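Local coordinates for nonribosomal peptide synthase (PDB 5JJP), which probably activates an aliphatic beta-amino acid by ATP-dependent adenylation, as a member of the AMP-binding adenylate-forming enzyme family, at residues Asp33-Ala38 against Thr241-Ala246; Lys45-Glu50 against Val60-Leu65. All blocks are in the same frame, centred on the assembly; numbering follows the deposited sequence.

Contact 1 of 2, residues Asp33-Ala38 against Thr241-Ala246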
ATOM      1  N   ASP A  33     -12.176  -0.698   9.768  1.00 18.98           N
ATOM      2  CA  ASP A  33     -12.355  -1.660  10.847  1.00 19.69           C
ATOM      3  C   ASP A  33     -11.225  -2.651  10.821  1.00 18.69           C
ATOM      4  O   ASP A  33     -10.583  -2.904  11.857  1.00 18.93           O
ATOM      5  CB  ASP A  33     -13.701  -2.367  10.756  1.00 21.83           C
ATOM      6  CG  ASP A  33     -14.876  -1.380  10.710  1.00 25.54           C
ATOM      7  OD1 ASP A  33     -14.841  -0.327  11.371  1.00 25.89           O
ATOM      8  OD2 ASP A  33     -15.855  -1.674  10.001  1.00 30.65           O
ATOM      9  N   TYR A  34     -10.963  -3.214   9.641  1.00 17.21           N
ATOM     10  CA  TYR A  34      -9.974  -4.281   9.538  1.00 15.18           C
ATOM     11  C   TYR A  34      -8.610  -3.787  10.012  1.00 13.38           C
ATOM     12  O   TYR A  34      -7.927  -4.489  10.745  1.00 12.18           O
ATOM     13  CB  TYR A  34      -9.906  -4.939   8.132  1.00 14.16           C
ATOM     14  CG  TYR A  34      -8.981  -6.132   8.161  1.00 14.09           C
ATOM     15  CD1 TYR A  34      -9.419  -7.350   8.649  1.00 13.88           C
ATOM     16  CD2 TYR A  34      -7.645  -6.031   7.764  1.00 14.17           C
ATOM     17  CE1 TYR A  34      -8.567  -8.445   8.698  1.00 14.00           C
ATOM     18  CE2 TYR A  34      -6.776  -7.124   7.785  1.00 13.65           C
ATOM     19  CZ  TYR A  34      -7.238  -8.327   8.275  1.00 13.65           C
ATOM     20  OH  TYR A  34      -6.419  -9.421   8.331  1.00 12.83           O
ATOM     21  N   LEU A  35      -8.200  -2.607   9.579  1.00 13.36           N
ATOM     22  CA  LEU A  35      -6.838  -2.174   9.867  1.00 13.75           C
ATOM     23  C   LEU A  35      -6.621  -1.933  11.365  1.00 15.19           C
ATOM     24  O   LEU A  35      -5.503  -1.974  11.810  1.00 13.11           O
ATOM     25  CB  LEU A  35      -6.464  -0.925   9.091  1.00 14.38           C
ATOM     26  CG  LEU A  35      -6.463  -1.049   7.552  1.00 15.52           C
ATOM     27  CD1 LEU A  35      -5.841   0.193   6.941  1.00 16.06           C
ATOM     28  CD2 LEU A  35      -5.734  -2.278   7.064  1.00 16.11           C
ATOM     29  N   LEU A  36      -7.699  -1.684  12.115  1.00 15.98           N
ATOM     30  CA  LEU A  36      -7.600  -1.300  13.509  1.00 17.46           C
ATOM     31  C   LEU A  36      -8.030  -2.387  14.469  1.00 17.22           C
ATOM     32  O   LEU A  36      -7.889  -2.197  15.650  1.00 15.79           O
ATOM     33  CB  LEU A  36      -8.426  -0.020  13.782  1.00 17.36           C
ATOM     34  CG  LEU A  36      -7.726   1.177  13.163  1.00 19.53           C
ATOM     35  CD1 LEU A  36      -8.672   2.309  13.119  1.00 22.24           C
ATOM     36  CD2 LEU A  36      -6.524   1.589  13.965  1.00 21.03           C
ATOM     37  N   ALA A  37      -8.471  -3.525  13.951  1.00 17.10           N
ATOM     38  CA  ALA A  37      -8.952  -4.577  14.810  1.00 17.29           C
ATOM     39  C   ALA A  37      -7.891  -5.125  15.773  1.00 17.05           C
ATOM     40  O   ALA A  37      -8.103  -5.120  16.958  1.00 17.62           O
ATOM     41  CB  ALA A  37      -9.538  -5.705  13.995  1.00 17.67           C
ATOM     42  N   ALA A  38      -6.724  -5.490  15.274  1.00 18.35           N
ATOM     43  CA  ALA A  38      -5.664  -6.015  16.137  1.00 19.56           C
ATOM     44  C   ALA A  38      -5.268  -5.047  17.241  1.00 20.15           C
ATOM     45  O   ALA A  38      -4.942  -5.464  18.360  1.00 20.20           O
ATOM     46  CB  ALA A  38      -4.422  -6.407  15.337  1.00 18.98           C
ATOM     47  N   THR A 241       1.094  -2.822   8.529  1.00 13.62           N
ATOM     48  CA  THR A 241       1.729  -2.669   9.792  1.00 13.21           C
ATOM     49  C   THR A 241       0.650  -2.513  10.896  1.00 13.19           C
ATOM     50  O   THR A 241       0.721  -3.167  11.921  1.00 12.19           O
ATOM     51  CB  THR A 241       2.665  -1.457   9.789  1.00 13.89           C
ATOM     52  OG1 THR A 241       3.753  -1.671   8.878  1.00 12.62           O
ATOM     53  CG2 THR A 241       3.215  -1.192  11.235  1.00 13.83           C
ATOM     54  N   LEU A 242      -0.322  -1.633  10.662  1.00 12.80           N
ATOM     55  CA  LEU A 242      -1.395  -1.409  11.586  1.00 12.96           C
ATOM     56  C   LEU A 242      -2.240  -2.647  11.746  1.00 13.70           C
ATOM     57  O   LEU A 242      -2.593  -3.027  12.878  1.00 13.43           O
ATOM     58  CB  LEU A 242      -2.287  -0.237  11.132  1.00 13.15           C
ATOM     59  CG  LEU A 242      -1.674   1.151  11.165  1.00 13.72           C
ATOM     60  CD1 LEU A 242      -2.593   2.142  10.536  1.00 13.58           C
ATOM     61  CD2 LEU A 242      -1.414   1.560  12.606  1.00 14.75           C
ATOM     62  N   ALA A 243      -2.608  -3.249  10.615  1.00 13.20           N
ATOM     63  CA  ALA A 243      -3.416  -4.459  10.624  1.00 13.30           C
ATOM     64  C   ALA A 243      -2.774  -5.554  11.462  1.00 13.49           C
ATOM     65  O   ALA A 243      -3.473  -6.448  12.002  1.00 13.66           O
ATOM     66  CB  ALA A 243      -3.670  -4.958   9.208  1.00 12.30           C
ATOM     67  N   SER A 244      -1.454  -5.555  11.504  1.00 13.33           N
ATOM     68  CA  SER A 244      -0.708  -6.585  12.227  1.00 13.52           C
ATOM     69  C   SER A 244      -0.478  -6.184  13.665  1.00 13.55           C
ATOM     70  O   SER A 244       0.054  -6.958  14.447  1.00 14.06           O
ATOM     71  CB  SER A 244       0.640  -6.827  11.578  1.00 15.58           C
ATOM     72  OG  SER A 244       0.530  -7.200  10.230  1.00 15.47           O
ATOM     73  N   GLY A 245      -0.937  -4.986  14.032  1.00 15.19           N
ATOM     74  CA  GLY A 245      -0.952  -4.513  15.404  1.00 15.02           C
ATOM     75  C   GLY A 245       0.395  -3.968  15.779  1.00 16.88           C
ATOM     76  O   GLY A 245       0.699  -3.921  16.991  1.00 17.23           O
ATOM     77  N   ALA A 246       1.206  -3.588  14.778  1.00 15.18           N
ATOM     78  CA  ALA A 246       2.567  -3.143  15.045  1.00 15.92           C
ATOM     79  C   ALA A 246       2.649  -1.624  15.075  1.00 14.81           C
ATOM     80  O   ALA A 246       1.664  -0.987  15.265  1.00 15.61           O
ATOM     81  CB  ALA A 246       3.530  -3.736  13.986  1.00 16.39           C
TER
HETATM   82  O   HOH W   1      -6.157  -6.066  12.326  1.00 18.17           O
HETATM   83  O   HOH W   2      -4.798  -2.826  14.216  1.00  7.52           O
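The aromatic ring of Tyr34 meets the methyl of Ala243 obliquely, with CE2 4.0 Å from Ala243 CB. With CG anti to the backbone N (chi1 -173°), the far end of the ring comes close to Ala243, and its hydroxyl goes beyond this contact to hydrogen-bond Arg212. Leu35 brings its CD2 branch to the same methyl, also at 4.0 Å from Ala243 CB, so an aromatic and an aliphatic side chain share this one methyl.

The backbones come close enough for Leu35 O to lie 3.3 Å from Leu242 O. Two acceptors cannot bond directly; a water donates to both, at 2.6 Å from Leu35 O. A second water is gripped by three bonds: it donates to Tyr34 O and to Ala243 O, the latter at 2.7 Å, and accepts from Ala38 N. Water thus joins the backbone of 33-38 to the last turn of helix 232-243. Ala38 CB packs 4.0 Å from Gly245 CA, where the positive phi of a Schellman motif ends helix 232-243; Gly245 N and Ala246 N bond back to Leu242 O and Thr241 O.

Around this junction, Ile205, His208 and Arg209 of helix 201-212 pack on Tyr34, Phe105 of helix 95-107 meets Leu35, and Leu65 of helix 62-77 touches Leu242; the chain then runs from Ala246 directly into strand 247-250.

Contact 2 of 2, residues Lys45-Glu50 against Val60-Leu65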
ATOM      1  N   LYS A  45      -0.612   1.296  22.979  1.00 21.89           N
ATOM      2  CA  LYS A  45       0.607   1.089  22.190  1.00 24.68           C
ATOM      3  C   LYS A  45       0.721   2.129  21.088  1.00 25.85           C
ATOM      4  O   LYS A  45      -0.286   2.561  20.544  1.00 27.72           O
ATOM      5  CB  LYS A  45       0.562  -0.295  21.541  1.00 27.62           C
ATOM      6  CG  LYS A  45       1.668  -0.613  20.543  1.00 31.50           C
ATOM      7  CD  LYS A  45       1.404  -1.958  19.895  1.00 34.20           C
ATOM      8  CE  LYS A  45       2.668  -2.747  19.534  1.00 35.33           C
ATOM      9  NZ  LYS A  45       3.590  -2.249  18.492  1.00 40.04           N
ATOM     10  N   PRO A  46       1.954   2.529  20.731  1.00 24.45           N
ATOM     11  CA  PRO A  46       2.161   3.410  19.596  1.00 21.86           C
ATOM     12  C   PRO A  46       1.777   2.765  18.244  1.00 22.04           C
ATOM     13  O   PRO A  46       2.249   1.697  17.918  1.00 22.59           O
ATOM     14  CB  PRO A  46       3.660   3.712  19.641  1.00 22.44           C
ATOM     15  CG  PRO A  46       4.069   3.411  21.053  1.00 23.49           C
ATOM     16  CD  PRO A  46       3.200   2.272  21.472  1.00 23.43           C
ATOM     17  N   ALA A  47       0.960   3.469  17.469  1.00 20.17           N
ATOM     18  CA  ALA A  47       0.496   3.035  16.147  1.00 18.61           C
ATOM     19  C   ALA A  47       1.363   3.662  15.111  1.00 16.72           C
ATOM     20  O   ALA A  47       1.791   3.006  14.170  1.00 17.52           O
ATOM     21  CB  ALA A  47      -0.949   3.474  15.941  1.00 18.38           C
ATOM     22  N   ILE A  48       1.609   4.950  15.298  1.00 16.68           N
ATOM     23  CA  ILE A  48       2.487   5.754  14.465  1.00 16.69           C
ATOM     24  C   ILE A  48       3.504   6.508  15.297  1.00 17.41           C
ATOM     25  O   ILE A  48       3.156   7.203  16.223  1.00 16.31           O
ATOM     26  CB  ILE A  48       1.691   6.789  13.668  1.00 17.06           C
ATOM     27  CG1 ILE A  48       1.062   6.104  12.462  1.00 18.41           C
ATOM     28  CG2 ILE A  48       2.545   7.625  12.775  1.00 17.17           C
ATOM     29  CD1 ILE A  48      -0.294   5.575  12.532  1.00 20.35           C
ATOM     30  N   VAL A  49       4.737   6.495  14.820  1.00 19.31           N
ATOM     31  CA  VAL A  49       5.796   7.302  15.361  1.00 21.49           C
ATOM     32  C   VAL A  49       6.221   8.327  14.313  1.00 22.96           C
ATOM     33  O   VAL A  49       6.338   7.990  13.147  1.00 22.06           O
ATOM     34  CB  VAL A  49       6.989   6.392  15.742  1.00 21.92           C
ATOM     35  CG1 VAL A  49       8.164   7.213  16.184  1.00 23.79           C
ATOM     36  CG2 VAL A  49       6.576   5.440  16.852  1.00 23.15           C
ATOM     37  N   GLU A  50       6.451   9.569  14.735  1.00 23.99           N
ATOM     38  CA  GLU A  50       6.971  10.598  13.834  1.00 31.11           C
ATOM     39  C   GLU A  50       7.869  11.566  14.607  1.00 32.68           C
ATOM     40  O   GLU A  50       7.749  11.665  15.825  1.00 34.88           O
ATOM     41  CB  GLU A  50       5.812  11.310  13.082  1.00 31.25           C
ATOM     42  CG  GLU A  50       4.830  12.033  13.985  1.00 36.49           C
ATOM     43  CD  GLU A  50       3.542  12.475  13.296  1.00 38.84           C
ATOM     44  OE1 GLU A  50       3.346  12.233  12.082  1.00 46.44           O
ATOM     45  OE2 GLU A  50       2.689  13.050  13.995  1.00 47.06           O
ATOM     46  N   VAL A  60       1.794   8.349  18.308  1.00 26.58           N
ATOM     47  CA  VAL A  60       0.355   8.391  18.359  1.00 23.74           C
ATOM     48  C   VAL A  60      -0.121   6.969  18.620  1.00 21.03           C
ATOM     49  O   VAL A  60       0.202   6.051  17.872  1.00 20.57           O
ATOM     50  CB  VAL A  60      -0.225   8.965  17.039  1.00 23.08           C
ATOM     51  CG1 VAL A  60      -1.742   8.979  17.115  1.00 23.87           C
ATOM     52  CG2 VAL A  60       0.282  10.392  16.821  1.00 21.49           C
ATOM     53  N   SER A  61      -0.874   6.774  19.687  1.00 18.08           N
ATOM     54  CA  SER A  61      -1.340   5.452  20.011  1.00 17.06           C
ATOM     55  C   SER A  61      -2.490   5.011  19.110  1.00 16.23           C
ATOM     56  O   SER A  61      -3.139   5.819  18.500  1.00 15.70           O
ATOM     57  CB  SER A  61      -1.777   5.357  21.489  1.00 15.77           C
ATOM     58  OG  SER A  61      -2.920   6.142  21.698  1.00 16.85           O
ATOM     59  N   TYR A  62      -2.745   3.696  19.080  1.00 16.83           N
ATOM     60  CA  TYR A  62      -3.898   3.160  18.426  1.00 16.33           C
ATOM     61  C   TYR A  62      -5.133   3.914  18.820  1.00 18.60           C
ATOM     62  O   TYR A  62      -5.921   4.314  17.958  1.00 19.00           O
ATOM     63  CB  TYR A  62      -4.064   1.660  18.735  1.00 15.29           C
ATOM     64  CG  TYR A  62      -3.246   0.846  17.783  1.00 14.25           C
ATOM     65  CD1 TYR A  62      -3.779   0.497  16.538  1.00 14.49           C
ATOM     66  CD2 TYR A  62      -1.932   0.557  18.019  1.00 12.59           C
ATOM     67  CE1 TYR A  62      -3.026  -0.163  15.604  1.00 13.16           C
ATOM     68  CE2 TYR A  62      -1.198  -0.134  17.103  1.00 12.64           C
ATOM     69  CZ  TYR A  62      -1.779  -0.493  15.877  1.00 12.62           C
ATOM     70  OH  TYR A  62      -1.097  -1.188  14.925  1.00 11.53           O
ATOM     71  N   ARG A  63      -5.289   4.162  20.116  1.00 19.67           N
ATOM     72  CA  ARG A  63      -6.502   4.792  20.608  1.00 20.24           C
ATOM     73  C   ARG A  63      -6.608   6.215  20.099  1.00 19.89           C
ATOM     74  O   ARG A  63      -7.705   6.633  19.679  1.00 17.35           O
ATOM     75  CB  ARG A  63      -6.546   4.809  22.120  1.00 22.65           C
ATOM     76  CG  ARG A  63      -7.808   5.437  22.678  1.00 25.68           C
ATOM     77  CD  ARG A  63      -7.708   5.732  24.169  1.00 27.90           C
ATOM     78  NE  ARG A  63      -7.188   4.638  24.970  1.00 29.71           N
ATOM     79  CZ  ARG A  63      -7.899   3.643  25.510  1.00 30.99           C
ATOM     80  NH1 ARG A  63      -9.197   3.519  25.280  1.00 30.33           N
ATOM     81  NH2 ARG A  63      -7.274   2.737  26.289  1.00 32.81           N
ATOM     82  N   GLN A  64      -5.486   6.935  20.154  1.00 18.17           N
ATOM     83  CA  GLN A  64      -5.450   8.270  19.660  1.00 20.42           C
ATOM     84  C   GLN A  64      -5.693   8.329  18.160  1.00 21.02           C
ATOM     85  O   GLN A  64      -6.277   9.277  17.691  1.00 22.55           O
ATOM     86  CB  GLN A  64      -4.104   8.948  19.937  1.00 21.72           C
ATOM     87  CG  GLN A  64      -3.894   9.188  21.410  1.00 24.26           C
ATOM     88  CD  GLN A  64      -2.503   9.667  21.749  1.00 23.39           C
ATOM     89  OE1 GLN A  64      -1.505   9.157  21.238  1.00 23.24           O
ATOM     90  NE2 GLN A  64      -2.431  10.576  22.700  1.00 22.48           N
ATOM     91  N   LEU A  65      -5.174   7.353  17.419  1.00 21.21           N
ATOM     92  CA  LEU A  65      -5.289   7.388  15.972  1.00 21.77           C
ATOM     93  C   LEU A  65      -6.764   7.215  15.599  1.00 20.91           C
ATOM     94  O   LEU A  65      -7.256   7.922  14.761  1.00 20.00           O
ATOM     95  CB  LEU A  65      -4.422   6.291  15.346  1.00 20.58           C
ATOM     96  CG  LEU A  65      -4.453   6.146  13.824  1.00 21.58           C
ATOM     97  CD1 LEU A  65      -3.992   7.392  13.108  1.00 21.40           C
ATOM     98  CD2 LEU A  65      -3.547   4.991  13.442  1.00 22.33           C
TER
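A classic beta bulge interrupts the antiparallel hairpin of strands 46-51 and 57-61: Ala47 and Ile48 face Val60, whose carbonyl oxygen takes both their amides. Ala47 N lies 2.7 Å from Val60 O and is tilted 18° from the carbonyl plane, whereas Ile48 N, at 3.1 Å from Val60 O, approaches in that plane. The return bond, Val60 N to Ile48 O, is nearly straight and completes the hydrogen-bonded pair. Beyond the bulge, Pro46 and Ser61 form a non-hydrogen-bonded pair.

At Ser61 the second strand gives way to helix 62-77 through a capping box. Ser61 OG, between backbone N and carbonyl carbon (chi1 67°), accepts from Gln64 N, while Ser61 N donates to a lone pair of Gln64 OE1 at 2.9 Å. The first helical residue reaches back to the hairpin, as Tyr62 N lies almost on the line of the Lys45 carbonyl, 3.1 Å from Lys45 O, its N-H bent.

Side chains close the corner between strand and helix. Ala47 sets its methyl over the centre of one face of the Tyr62 ring, a CH-pi contact with CB 3.7 Å from the centroid and 11° off the normal; Lys45 O sits at that ring's edge. Ala95 and Val98 of helix 95-107 pack on Ile48. The side chains of Ile48 and Leu65 cross at about a right angle, with Ile48 CD1 pressed tightly against Leu65 CD2 at 3.4 Å.

From the N terminus, helix 31-37 supplies the first half of contact 1 and leads into strand 46-51. Contact 2 closes a short hairpin loop there, with nine residues between its segments, and hands the chain on to helix 62-77. Contact 1 closes only when the chain reaches the end of helix 232-243, some 200 residues later, so it encloses contact 2 without crossing it. Their centres are about 12 Å apart, and Tyr62 connects them: its OH probably hydrogen-bonds both Ala246 O and Leu242 O. Ala47 and Val49 also pair by backbone bonds with Ala248, tying the hairpin to strand 247-250 at the edge of a mixed sheet.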